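Local atomic coordinates of collagen adhesin (Staphylococcus aureus, PDB entry 2F68), a protein that binds collagen for staphylococcal adhesion, probably by closing two immunoglobulin-like domains around the collagen triple helix in a "hug". Residues A[52-57]-A[130-135]; A[63-68]-A[160-165]; A[71-76]-A[300-305]; A[185-190]-A[239-244]; A[204-209]-A[251-256]. All coordinates share one frame; numbering follows the deposited sequence.

Contact 1. Residues A[52-57]-A[130-135]; sequences IKVAWP and ITSGNK
Ala55 and Thr131 meet as an antiparallel hydrogen-bonded pair, the single bridge between the two segments. Ala55 N donates to Thr131 O at 2.8 Å, and in return Thr131 N donates to Ala55 O, also at 2.8 Å. One step along, the pairing changes character. The Ser132 side chain is turned with OG trans to its own backbone N (chi1 -176°), which brings OG to Lys53 O at 3.1 Å. The hydroxyl comes from above that carbonyl plane and not on a lone pair. Lys53 O also accepts from a water, at 2.8 Å, and the same water accepts from Gly133 N in the type II' turn of Ser132 to Lys135.

Apolar groups close the rest. Val54 CG1 meets Ile130 CG2 at 3.8 Å, and that same methyl lies at the edge of the Trp56 ring, near CE3. Ile130 CG1 runs alongside Trp56 CB, the two side chains pointing the same way, at 3.8 Å. Further out, Val22 and Val35 pack on Ile130, while Ala90 lies against both Val54 and Trp56.

Direct strand pairing is therefore brief. Gly133 N stays 4.3 Å from Lys53 O, and a hydroxyl and a water, both gripping that one carbonyl oxygen, carry the polar contact on beside a buried hydrocarbon patch.

Contact 2. Residues A[63-68]-A[160-165]; sequences KIEGYS and LPEDTT
Pro161 presents its ring to Glu65 and its backbone to Tyr67 and Ser68, so three side chains, from the last part of the strand and the loop that follows, are arranged about one proline. The Glu65 chain crosses the pyrrolidine at a slant: its CB lies 3.7 Å from Pro161 CG. With chi1 at -62° the Glu65 chain leaves on the side of its backbone N and then runs extended, and OE1 reaches the CG corner of the ring, 3.4 Å from Pro161 CG. Tyr67 CD2 comes to 3.7 Å from Pro161 CA, and Leu160 O lies at the tyrosine ring edge near its plane. Ile298 and Gln113 also pack on Tyr67.

Ser68 grips the proline carbonyl twice. OG donates to Pro161 O at 2.7 Å, in the carbonyl plane and on a lone pair, while Ser68 N donates to that oxygen at 2.9 Å through a bent bond (142° at the hydrogen). Beyond it, Thr164 places its CG2 methyl 3.2 Å from Ser68 O.

The carboxylates of Glu65 and Glu162 approach each other, OE1 to OE1 at 4.2 Å; a water donates to Glu65 OE1 and weakly to Glu162 OE1, and probably eases the like charges.

Segment 63-68 is part of the Ig-like domain and 160-165 of the collagen-binding domain. The arrangement is thus an interdomain junction, in which a loop between strands 154-156 and 166-173 abuts the other domain, consistent with the two-domain collagen-hug architecture.

Contact 3. Residues A[71-76]-A[300-305]; sequences VPLTVK and ANAGIE
Thr74 O and Ile304 N are joined through one water, which donates to Thr74 O at 2.8 Å and accepts from Ile304 N at 2.9 Å. No direct hydrogen bond links the two strands, although they run roughly parallel (axes 23° apart, closest approach 5.6 Å).

Side chains do the remaining work. Ile304 sends its CG2 methyl over the backbone of Thr74 and onto Leu73 CB, 3.7 Å away; a chi1 of -177° extends CG1 and leaves this methyl wedged between the isoleucine's own N and carbonyl carbon. Val75 crosses Ile304 at about a right angle, with CG2 meeting Ile304 CG2 at 3.6 Å. Leu73 CD1 reaches Gly303 O at 3.4 Å and also touches the Ala302 methyl. At the other end Val71 divides its branches: CG1 meets Ala302 CB and CG2 meets Ala300 CB, each at 3.8 Å.

Backbone bonds of each strand go elsewhere, Asn301 and Gly303 to Glu109 and Phe107, Leu73 to Val80 and Gly81. Strand 300-307, the last of the chain, pairs with strand 104-116 in the sheet of the Ig-like domain, consistent with the strand exchange implied by a domain swap. Along this side it is held by methyl packing and one water.

Contact 4. Residues A[185-190]-A[239-244]; sequences TIKDQI and TIDVTI
Ile186 and Val242 form an antiparallel hydrogen-bonded pair, Ile186 N donating to Val242 O at 2.8 Å (175° at the hydrogen) and Val242 N to Ile186 O at 2.7 Å. Asp188 pairs likewise with Ile240, but less evenly: the bond from Ile240 N to Asp188 O is longer, 3.0 Å.

Polar side chains lie on both faces. A water donates to Asp188 O and to Asp241 OD1, and accepts from Gln189 NE2 at 2.8 Å; Gln189 NE2 also bonds Gln275 OE1 in strand 269-278. Asp241 crosses the Lys187 chain at a slant, its OD1 3.4 Å from Lys187 CG, whereas Lys187 NZ runs on to 6.0 Å from that oxygen, so no salt bridge forms. Asp188 OD1, on the buried face, is bonded by Asn272 ND2.

Among the apolar contacts, Ile186 and Val242 share that buried face, CB to CB at 4.1 Å. Separately, Ile190 CD1 slants to Ile240 CD1 at 4.2 Å.

Leu171 and Ile173 of strand 166-173, with Ile256 and Tyr258 of strand 252-262, cover the face of Ile186 and Val242 from a separate sheet. Two antiparallel sheets packed face to face make the beta sandwich of the collagen-binding domain.

Contact 5. Residues A[204-209]-A[251-256]; sequences NVTGTH and YNSFSI
Val205 and Phe254 lie side by side in an antiparallel strand pair belonging to one sheet of the collagen-binding domain's beta sandwich. Their side chains point the same way: Val205 CG1 is 3.7 Å from Phe254 CE2, and its CG2 is equally near CD2 of that ring. Ile173 of the adjoining strand packs on Phe254.

The regular backbone bonds bracket this pair. Asn204 N donates to Ser255 O at 2.8 Å in an almost straight bond, and Ser255 N answers to Asn204 O. Next come Thr206 and Ser253, with Ser253 N bonded to Thr206 O at 2.8 Å.

Polar side chains occupy the other face. Thr206 OG1 approaches Ser253 CB, and a water donating to Asn204 O is hydrogen-bonded to both Thr206 OG1 and Ser253 OG. The Ser255 hydroxyl pairs with Asn172 OD1 instead.

Past Gly207, whose phi of 138° takes the chain out of ordinary strand geometry, an amide takes over most of the pairing, beside a weak bond from Thr208 N to Tyr251 O. The chi1 of Asn252, -69°, swings its amide toward 208-209, where OD1 meets two successive backbone N-H groups. His209 N makes the sound bond, at 2.9 Å; that of Thr208 N is weak. Asn252 ND2, turned the other way, donates to Tyr248 O. The imidazole and amide planes stand 61° apart, and His209 CD2 meets Asn252 ND2 at 3.2 Å, at the ring edge.

In the fold
Contacts 1, 2 and 3 all reach the mixed sheet of the Ig-like domain, whereas contacts 4 and 5 lie in the collagen-binding domain, on the other side of the chain's centre from contacts 1 and 3. Contact 1 touches contact 2, their centres about 17 Å apart, and contacts 2 and 3 share strand 62-75. Contacts 4 and 5, also about 17 Å between centres, belong to different sheets but meet where Val242 packs on Ile256. Contact 3 spans most of the chain: both 4 and 5 lie between its segments in sequence. Contact 2 joins the two domains directly, and strand 300-307 returns the chain to the first sheet, which is consistent with closure around collagen.

Contact 1. Residues A[52-57]-A[130-135]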
# COMPACT_ATOMS: atom_id res chain seq x y z
N ILE A 52 0.14 9.32 23.01
CA ILE A 52 1.24 9.95 22.27
C ILE A 52 0.86 10.03 20.79
O ILE A 52 0.55 9.01 20.17
CB ILE A 52 2.56 9.16 22.45
CG1 ILE A 52 3.02 9.20 23.92
CG2 ILE A 52 3.65 9.72 21.53
CD1 ILE A 52 4.03 8.13 24.29
N LYS A 53 0.89 11.23 20.24
CA LYS A 53 0.50 11.46 18.85
C LYS A 53 1.69 11.73 17.93
O LYS A 53 2.62 12.47 18.28
CB LYS A 53 -0.50 12.62 18.75
CG LYS A 53 -1.91 12.27 19.19
CD LYS A 53 -2.86 13.44 18.98
CE LYS A 53 -4.29 13.06 19.30
NZ LYS A 53 -5.23 14.19 19.10
N VAL A 54 1.65 11.11 16.75
CA VAL A 54 2.64 11.35 15.70
C VAL A 54 1.93 11.98 14.49
O VAL A 54 1.10 11.34 13.85
CB VAL A 54 3.38 10.04 15.28
CG1 VAL A 54 4.42 10.33 14.20
CG2 VAL A 54 4.04 9.38 16.49
N ALA A 55 2.27 13.23 14.21
CA ALA A 55 1.59 14.01 13.17
C ALA A 55 2.46 14.27 11.94
O ALA A 55 3.68 14.36 12.05
CB ALA A 55 1.07 15.32 13.75
N TRP A 56 1.80 14.40 10.79
CA TRP A 56 2.47 14.66 9.51
C TRP A 56 1.52 15.38 8.54
O TRP A 56 0.30 15.32 8.72
CB TRP A 56 2.98 13.35 8.89
CG TRP A 56 1.97 12.24 8.85
CD1 TRP A 56 0.85 12.18 8.07
CD2 TRP A 56 1.99 11.03 9.62
NE1 TRP A 56 0.17 11.00 8.31
CE2 TRP A 56 0.85 10.28 9.25
CE3 TRP A 56 2.87 10.50 10.57
CZ2 TRP A 56 0.56 9.03 9.81
CZ3 TRP A 56 2.58 9.26 11.13
CH2 TRP A 56 1.44 8.54 10.75
N PRO A 57 2.08 16.08 7.53
CA PRO A 57 1.24 16.76 6.53
C PRO A 57 0.35 15.79 5.74
O PRO A 57 0.83 14.76 5.25
CB PRO A 57 2.26 17.43 5.60
CG PRO A 57 3.53 16.69 5.82
CD PRO A 57 3.51 16.29 7.26
N ILE A 130 7.55 15.49 9.87
CA ILE A 130 6.82 14.63 10.80
C ILE A 130 7.16 15.03 12.23
O ILE A 130 8.34 15.11 12.60
CB ILE A 130 7.12 13.13 10.54
CG1 ILE A 130 6.72 12.74 9.11
CG2 ILE A 130 6.40 12.24 11.57
CD1 ILE A 130 7.24 11.39 8.65
N THR A 131 6.13 15.29 13.03
CA THR A 131 6.30 15.79 14.40
C THR A 131 5.66 14.88 15.44
O THR A 131 4.62 14.27 15.20
CB THR A 131 5.72 17.21 14.57
OG1 THR A 131 4.35 17.23 14.15
CG2 THR A 131 6.51 18.23 13.75
N SER A 132 6.31 14.79 16.61
CA SER A 132 5.77 14.06 17.76
C SER A 132 6.21 14.75 19.05
O SER A 132 7.32 14.51 19.54
CB SER A 132 6.22 12.60 17.73
OG SER A 132 5.63 11.87 18.80
N GLY A 133 5.34 15.60 19.58
CA GLY A 133 5.65 16.39 20.77
C GLY A 133 6.58 17.54 20.47
O GLY A 133 6.24 18.43 19.69
N ASN A 134 7.76 17.52 21.09
CA ASN A 134 8.78 18.54 20.85
C ASN A 134 9.79 18.12 19.77
O ASN A 134 10.62 18.93 19.35
CB ASN A 134 9.51 18.88 22.15
CG ASN A 134 8.63 19.60 23.16
OD1 ASN A 134 8.78 19.43 24.37
ND2 ASN A 134 7.70 20.42 22.67
N LYS A 135 9.69 16.87 19.33
CA LYS A 135 10.63 16.31 18.36
C LYS A 135 10.09 16.38 16.93
O LYS A 135 8.90 16.14 16.70
CB LYS A 135 10.99 14.86 18.72
CG LYS A 135 11.50 14.67 20.15
CD LYS A 135 12.87 15.31 20.37
CE LYS A 135 13.19 15.43 21.85
NZ LYS A 135 14.52 16.04 22.08
O HOH W 1 2.62 15.13 19.03

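Contact 2. Residues A[63-68]-A[160-165]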
# COMPACT_ATOMS: atom_id res chain seq x y z
N LYS A 63 2.38 14.94 0.87
CA LYS A 63 1.40 14.14 1.61
C LYS A 63 2.04 12.87 2.17
O LYS A 63 2.66 12.10 1.44
CB LYS A 63 0.21 13.79 0.71
CG LYS A 63 -0.92 13.04 1.41
CD LYS A 63 -2.11 12.85 0.48
CE LYS A 63 -3.21 12.02 1.12
NZ LYS A 63 -3.90 12.72 2.24
N ILE A 64 1.89 12.68 3.48
CA ILE A 64 2.36 11.47 4.15
C ILE A 64 1.17 10.61 4.56
O ILE A 64 0.24 11.09 5.21
CB ILE A 64 3.25 11.81 5.39
CG1 ILE A 64 4.48 12.65 4.99
CG2 ILE A 64 3.66 10.54 6.14
CD1 ILE A 64 5.46 11.96 4.03
N GLU A 65 1.20 9.35 4.15
CA GLU A 65 0.11 8.42 4.42
C GLU A 65 0.59 7.22 5.23
O GLU A 65 1.39 6.41 4.74
CB GLU A 65 -0.55 7.95 3.12
CG GLU A 65 -1.19 9.07 2.30
CD GLU A 65 -1.82 8.57 1.01
OE1 GLU A 65 -2.76 7.75 1.08
OE2 GLU A 65 -1.38 9.00 -0.08
N GLY A 66 0.12 7.12 6.47
CA GLY A 66 0.48 6.01 7.35
C GLY A 66 -0.30 4.75 7.04
O GLY A 66 -1.53 4.76 7.03
N TYR A 67 0.42 3.67 6.77
CA TYR A 67 -0.20 2.37 6.48
C TYR A 67 -0.92 1.83 7.71
O TYR A 67 -0.33 1.72 8.79
CB TYR A 67 0.84 1.37 5.98
CG TYR A 67 1.40 1.69 4.60
CD1 TYR A 67 2.60 2.38 4.46
CD2 TYR A 67 0.72 1.30 3.45
CE1 TYR A 67 3.11 2.67 3.20
CE2 TYR A 67 1.22 1.58 2.19
CZ TYR A 67 2.42 2.27 2.07
OH TYR A 67 2.92 2.55 0.82
N SER A 68 -2.20 1.51 7.54
CA SER A 68 -3.09 1.11 8.64
C SER A 68 -2.63 -0.15 9.36
O SER A 68 -2.70 -1.25 8.81
CB SER A 68 -4.53 0.95 8.14
OG SER A 68 -5.03 2.17 7.62
N LEU A 160 -2.71 -0.19 -0.38
CA LEU A 160 -3.29 1.07 0.07
C LEU A 160 -3.04 1.35 1.54
O LEU A 160 -3.15 0.45 2.37
CB LEU A 160 -4.80 1.10 -0.23
CG LEU A 160 -5.36 2.11 -1.25
CD1 LEU A 160 -4.39 2.43 -2.39
CD2 LEU A 160 -6.70 1.64 -1.78
N PRO A 161 -2.69 2.61 1.88
CA PRO A 161 -2.48 3.05 3.26
C PRO A 161 -3.73 2.92 4.14
O PRO A 161 -3.60 2.73 5.35
CB PRO A 161 -2.10 4.53 3.11
CG PRO A 161 -1.59 4.65 1.71
CD PRO A 161 -2.44 3.71 0.92
N GLU A 162 -4.91 3.02 3.53
CA GLU A 162 -6.17 2.89 4.25
C GLU A 162 -6.59 1.43 4.46
O GLU A 162 -7.34 1.12 5.40
CB GLU A 162 -7.30 3.68 3.57
CG GLU A 162 -7.53 3.38 2.09
CD GLU A 162 -6.80 4.34 1.16
OE1 GLU A 162 -5.65 4.72 1.45
OE2 GLU A 162 -7.39 4.71 0.12
N ASP A 163 -6.11 0.54 3.60
CA ASP A 163 -6.46 -0.88 3.66
C ASP A 163 -5.24 -1.78 3.45
O ASP A 163 -4.78 -1.96 2.32
CB ASP A 163 -7.56 -1.20 2.65
CG ASP A 163 -8.19 -2.57 2.87
OD1 ASP A 163 -8.24 -3.04 4.03
OD2 ASP A 163 -8.63 -3.18 1.88
N THR A 164 -4.73 -2.34 4.55
CA THR A 164 -3.55 -3.20 4.51
C THR A 164 -3.89 -4.67 4.24
O THR A 164 -3.01 -5.47 3.93
CB THR A 164 -2.70 -3.09 5.81
OG1 THR A 164 -1.42 -3.69 5.60
CG2 THR A 164 -3.40 -3.77 6.99
N THR A 165 -5.17 -5.01 4.36
CA THR A 165 -5.63 -6.40 4.22
C THR A 165 -5.72 -6.86 2.76
O THR A 165 -5.82 -8.05 2.49
CB THR A 165 -6.99 -6.63 4.92
OG1 THR A 165 -7.94 -5.67 4.45
CG2 THR A 165 -6.85 -6.51 6.43
O HOH W 2 -3.73 6.25 -1.00

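Contact 3. Residues A[71-76]-A[300-305]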
# COMPACT_ATOMS: atom_id res chain seq x y z
N VAL A 71 -0.65 -2.41 16.45
CA VAL A 71 0.37 -3.20 17.15
C VAL A 71 0.27 -3.00 18.67
O VAL A 71 0.36 -1.87 19.15
CB VAL A 71 1.80 -2.86 16.66
CG1 VAL A 71 2.83 -3.79 17.28
CG2 VAL A 71 1.89 -2.92 15.14
N PRO A 72 0.09 -4.10 19.42
CA PRO A 72 -0.03 -4.02 20.88
C PRO A 72 1.31 -3.79 21.58
O PRO A 72 2.35 -4.24 21.10
CB PRO A 72 -0.61 -5.38 21.26
CG PRO A 72 -0.13 -6.30 20.20
CD PRO A 72 -0.05 -5.49 18.94
N LEU A 73 1.26 -3.08 22.71
CA LEU A 73 2.43 -2.86 23.56
C LEU A 73 2.35 -3.81 24.74
O LEU A 73 1.45 -3.70 25.58
CB LEU A 73 2.48 -1.40 24.05
CG LEU A 73 2.98 -0.24 23.17
CD1 LEU A 73 4.47 -0.36 22.87
CD2 LEU A 73 2.18 -0.07 21.88
N THR A 74 3.29 -4.76 24.81
CA THR A 74 3.22 -5.84 25.79
C THR A 74 4.42 -5.91 26.74
O THR A 74 5.57 -5.74 26.32
CB THR A 74 3.05 -7.22 25.11
OG1 THR A 74 4.04 -7.39 24.09
CG2 THR A 74 1.66 -7.36 24.50
N VAL A 75 4.13 -6.15 28.02
CA VAL A 75 5.15 -6.40 29.04
C VAL A 75 4.83 -7.72 29.74
O VAL A 75 3.79 -7.84 30.40
CB VAL A 75 5.24 -5.25 30.08
CG1 VAL A 75 6.25 -5.60 31.18
CG2 VAL A 75 5.63 -3.94 29.42
N LYS A 76 5.72 -8.70 29.58
CA LYS A 76 5.58 -10.04 30.17
C LYS A 76 4.23 -10.70 29.84
O LYS A 76 3.57 -11.26 30.72
CB LYS A 76 5.85 -10.00 31.69
CG LYS A 76 6.34 -11.32 32.29
CD LYS A 76 7.82 -11.55 32.01
CE LYS A 76 8.30 -12.86 32.63
NZ LYS A 76 9.75 -13.10 32.37
N ALA A 300 5.35 -3.16 10.87
CA ALA A 300 5.00 -2.32 12.01
C ALA A 300 5.24 -3.05 13.33
O ALA A 300 4.68 -4.12 13.57
CB ALA A 300 3.55 -1.86 11.91
N ASN A 301 6.10 -2.46 14.17
CA ASN A 301 6.47 -3.05 15.45
C ASN A 301 6.45 -2.04 16.59
O ASN A 301 6.73 -0.86 16.39
CB ASN A 301 7.85 -3.71 15.36
CG ASN A 301 7.89 -4.89 14.41
OD1 ASN A 301 7.03 -5.77 14.46
ND2 ASN A 301 8.89 -4.91 13.53
N ALA A 302 6.12 -2.52 17.79
CA ALA A 302 6.09 -1.67 18.99
C ALA A 302 6.52 -2.46 20.22
O ALA A 302 6.01 -3.55 20.49
CB ALA A 302 4.71 -1.07 19.18
N GLY A 303 7.46 -1.89 20.97
CA GLY A 303 7.98 -2.51 22.19
C GLY A 303 7.90 -1.59 23.40
O GLY A 303 7.85 -0.37 23.25
N ILE A 304 7.89 -2.19 24.59
CA ILE A 304 7.79 -1.45 25.85
C ILE A 304 8.42 -2.23 27.01
O ILE A 304 8.19 -3.43 27.17
CB ILE A 304 6.31 -1.03 26.15
CG1 ILE A 304 6.23 -0.18 27.43
CG2 ILE A 304 5.39 -2.25 26.20
CD1 ILE A 304 4.96 0.65 27.54
N GLU A 305 9.22 -1.53 27.81
CA GLU A 305 9.87 -2.11 28.99
C GLU A 305 9.38 -1.45 30.27
O GLU A 305 9.03 -0.27 30.26
CB GLU A 305 11.39 -1.99 28.88
CG GLU A 305 12.02 -2.81 27.75
CD GLU A 305 13.53 -2.64 27.67
OE1 GLU A 305 14.21 -2.77 28.71
OE2 GLU A 305 14.03 -2.39 26.55
O HOH W 3 7.59 -5.05 24.57

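Contact 4. Residues A[185-190]-A[239-244]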
# COMPACT_ATOMS: atom_id res chain seq x y z
N THR A 185 -3.13 -12.59 -25.63
CA THR A 185 -3.38 -13.62 -24.63
C THR A 185 -2.54 -13.38 -23.38
O THR A 185 -1.31 -13.34 -23.45
CB THR A 185 -3.12 -15.04 -25.19
OG1 THR A 185 -3.75 -15.18 -26.47
CG2 THR A 185 -3.65 -16.11 -24.24
N ILE A 186 -3.21 -13.22 -22.24
CA ILE A 186 -2.55 -13.01 -20.96
C ILE A 186 -2.93 -14.13 -19.99
O ILE A 186 -4.12 -14.34 -19.71
CB ILE A 186 -2.91 -11.63 -20.33
CG1 ILE A 186 -2.78 -10.48 -21.36
CG2 ILE A 186 -2.07 -11.36 -19.07
CD1 ILE A 186 -1.37 -10.23 -21.90
N LYS A 187 -1.93 -14.84 -19.48
CA LYS A 187 -2.15 -15.91 -18.51
C LYS A 187 -1.57 -15.54 -17.14
O LYS A 187 -0.37 -15.67 -16.90
CB LYS A 187 -1.56 -17.23 -19.01
CG LYS A 187 -2.32 -17.86 -20.17
CD LYS A 187 -1.77 -19.23 -20.52
CE LYS A 187 -2.51 -19.84 -21.69
NZ LYS A 187 -1.97 -21.18 -22.05
N ASP A 188 -2.44 -15.07 -16.25
CA ASP A 188 -2.04 -14.60 -14.93
C ASP A 188 -2.19 -15.69 -13.87
O ASP A 188 -3.16 -16.45 -13.88
CB ASP A 188 -2.85 -13.36 -14.54
CG ASP A 188 -2.33 -12.67 -13.29
OD1 ASP A 188 -2.58 -13.18 -12.17
OD2 ASP A 188 -1.67 -11.62 -13.42
N GLN A 189 -1.22 -15.75 -12.96
CA GLN A 189 -1.23 -16.69 -11.84
C GLN A 189 -0.92 -15.95 -10.54
O GLN A 189 0.15 -15.34 -10.40
CB GLN A 189 -0.22 -17.82 -12.04
CG GLN A 189 -0.41 -18.65 -13.31
CD GLN A 189 0.31 -18.07 -14.52
OE1 GLN A 189 1.39 -17.48 -14.39
NE2 GLN A 189 -0.27 -18.24 -15.70
N ILE A 190 -1.86 -15.99 -9.60
CA ILE A 190 -1.68 -15.35 -8.30
C ILE A 190 -1.12 -16.36 -7.30
O ILE A 190 -1.71 -17.42 -7.08
CB ILE A 190 -3.00 -14.73 -7.76
CG1 ILE A 190 -3.70 -13.92 -8.86
CG2 ILE A 190 -2.74 -13.86 -6.54
CD1 ILE A 190 -5.19 -13.74 -8.66
N THR A 239 -6.17 -18.03 -10.73
CA THR A 239 -5.64 -17.76 -12.07
C THR A 239 -6.63 -16.98 -12.93
O THR A 239 -7.82 -17.29 -12.95
CB THR A 239 -5.23 -19.06 -12.81
OG1 THR A 239 -6.31 -20.01 -12.74
CG2 THR A 239 -3.98 -19.67 -12.19
N ILE A 240 -6.12 -15.98 -13.64
CA ILE A 240 -6.93 -15.17 -14.55
C ILE A 240 -6.37 -15.26 -15.97
O ILE A 240 -5.24 -14.85 -16.23
CB ILE A 240 -7.01 -13.68 -14.09
CG1 ILE A 240 -7.57 -13.58 -12.67
CG2 ILE A 240 -7.87 -12.86 -15.07
CD1 ILE A 240 -7.26 -12.27 -11.96
N ASP A 241 -7.17 -15.80 -16.88
CA ASP A 241 -6.78 -15.93 -18.28
C ASP A 241 -7.56 -14.95 -19.15
O ASP A 241 -8.79 -15.04 -19.26
CB ASP A 241 -6.97 -17.37 -18.77
CG ASP A 241 -6.06 -18.36 -18.06
OD1 ASP A 241 -4.86 -18.05 -17.87
OD2 ASP A 241 -6.54 -19.45 -17.70
N VAL A 242 -6.84 -14.02 -19.77
CA VAL A 242 -7.45 -12.97 -20.59
C VAL A 242 -7.15 -13.19 -22.07
O VAL A 242 -5.99 -13.32 -22.47
CB VAL A 242 -6.98 -11.56 -20.16
CG1 VAL A 242 -7.77 -10.47 -20.88
CG2 VAL A 242 -7.10 -11.38 -18.65
N THR A 243 -8.21 -13.24 -22.88
CA THR A 243 -8.08 -13.36 -24.33
C THR A 243 -8.81 -12.20 -25.00
O THR A 243 -10.00 -11.99 -24.77
CB THR A 243 -8.65 -14.71 -24.84
OG1 THR A 243 -8.10 -15.79 -24.08
CG2 THR A 243 -8.32 -14.91 -26.31
N ILE A 244 -8.07 -11.43 -25.80
CA ILE A 244 -8.64 -10.29 -26.53
C ILE A 244 -8.37 -10.45 -28.03
O ILE A 244 -7.21 -10.57 -28.44
CB ILE A 244 -8.06 -8.94 -26.02
CG1 ILE A 244 -8.22 -8.81 -24.50
CG2 ILE A 244 -8.74 -7.76 -26.73
CD1 ILE A 244 -7.28 -7.80 -23.85
O HOH W 4 -3.04 -18.80 -15.73

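Contact 5. Residues A[204-209]-A[251-256]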
# COMPACT_ATOMS: atom_id res chain seq x y z
N ASN A 204 -10.73 -1.14 -17.26
CA ASN A 204 -10.74 0.19 -17.87
C ASN A 204 -10.20 0.16 -19.30
O ASN A 204 -9.04 -0.18 -19.53
CB ASN A 204 -9.96 1.19 -17.02
CG ASN A 204 -10.15 2.63 -17.48
OD1 ASN A 204 -11.25 3.05 -17.82
ND2 ASN A 204 -9.06 3.40 -17.49
N VAL A 205 -11.06 0.51 -20.26
CA VAL A 205 -10.68 0.53 -21.67
C VAL A 205 -10.64 1.98 -22.17
O VAL A 205 -11.59 2.74 -21.98
CB VAL A 205 -11.64 -0.32 -22.55
CG1 VAL A 205 -11.06 -0.50 -23.95
CG2 VAL A 205 -11.91 -1.67 -21.91
N THR A 206 -9.53 2.34 -22.81
CA THR A 206 -9.35 3.68 -23.38
C THR A 206 -8.90 3.59 -24.84
O THR A 206 -8.04 2.77 -25.19
CB THR A 206 -8.34 4.53 -22.58
OG1 THR A 206 -7.14 3.77 -22.35
CG2 THR A 206 -8.93 4.96 -21.24
N GLY A 207 -9.47 4.45 -25.68
CA GLY A 207 -9.15 4.49 -27.10
C GLY A 207 -10.38 4.66 -27.97
O GLY A 207 -11.16 5.60 -27.78
N THR A 208 -10.55 3.75 -28.93
CA THR A 208 -11.70 3.77 -29.84
C THR A 208 -12.96 3.26 -29.13
O THR A 208 -14.05 3.78 -29.34
CB THR A 208 -11.43 2.93 -31.11
OG1 THR A 208 -10.11 3.20 -31.60
CG2 THR A 208 -12.44 3.27 -32.21
N HIS A 209 -12.78 2.24 -28.29
CA HIS A 209 -13.88 1.64 -27.53
C HIS A 209 -13.77 2.00 -26.05
O HIS A 209 -13.69 1.12 -25.19
CB HIS A 209 -13.89 0.12 -27.72
CG HIS A 209 -14.03 -0.31 -29.15
ND1 HIS A 209 -15.24 -0.72 -29.69
CD2 HIS A 209 -13.12 -0.41 -30.15
CE1 HIS A 209 -15.06 -1.04 -30.96
NE2 HIS A 209 -13.79 -0.86 -31.26
N TYR A 251 -5.82 -0.35 -31.32
CA TYR A 251 -6.25 1.03 -31.03
C TYR A 251 -6.93 1.20 -29.66
O TYR A 251 -7.65 2.18 -29.44
CB TYR A 251 -7.15 1.59 -32.15
CG TYR A 251 -6.69 1.27 -33.55
CD1 TYR A 251 -5.59 1.93 -34.11
CD2 TYR A 251 -7.36 0.33 -34.33
CE1 TYR A 251 -5.16 1.64 -35.41
CE2 TYR A 251 -6.95 0.04 -35.63
CZ TYR A 251 -5.85 0.70 -36.16
OH TYR A 251 -5.44 0.41 -37.44
N ASN A 252 -6.68 0.26 -28.74
CA ASN A 252 -7.29 0.29 -27.41
C ASN A 252 -6.33 -0.15 -26.31
O ASN A 252 -5.51 -1.05 -26.50
CB ASN A 252 -8.54 -0.59 -27.38
CG ASN A 252 -9.69 -0.00 -28.18
OD1 ASN A 252 -10.20 1.07 -27.88
ND2 ASN A 252 -10.10 -0.72 -29.22
N SER A 253 -6.45 0.50 -25.15
CA SER A 253 -5.67 0.15 -23.97
C SER A 253 -6.55 -0.54 -22.93
O SER A 253 -7.63 -0.05 -22.61
CB SER A 253 -5.01 1.40 -23.36
OG SER A 253 -4.17 1.06 -22.28
N PHE A 254 -6.08 -1.67 -22.42
CA PHE A 254 -6.85 -2.46 -21.45
C PHE A 254 -6.16 -2.51 -20.09
O PHE A 254 -5.08 -3.09 -19.95
CB PHE A 254 -7.08 -3.88 -21.98
CG PHE A 254 -7.89 -3.93 -23.26
CD1 PHE A 254 -7.25 -3.93 -24.50
CD2 PHE A 254 -9.28 -3.99 -23.21
CE1 PHE A 254 -7.99 -3.98 -25.68
CE2 PHE A 254 -10.02 -4.05 -24.39
CZ PHE A 254 -9.38 -4.04 -25.62
N SER A 255 -6.79 -1.89 -19.10
CA SER A 255 -6.28 -1.90 -17.73
C SER A 255 -7.16 -2.76 -16.83
O SER A 255 -8.30 -2.39 -16.52
CB SER A 255 -6.18 -0.47 -17.18
OG SER A 255 -5.58 -0.45 -15.90
N ILE A 256 -6.63 -3.91 -16.42
CA ILE A 256 -7.38 -4.85 -15.59
C ILE A 256 -6.88 -4.81 -14.14
O ILE A 256 -5.78 -5.30 -13.83
CB ILE A 256 -7.34 -6.30 -16.15
CG1 ILE A 256 -7.87 -6.32 -17.59
CG2 ILE A 256 -8.14 -7.25 -15.26
CD1 ILE A 256 -7.52 -7.58 -18.37
O HOH W 5 -6.61 1.36 -20.27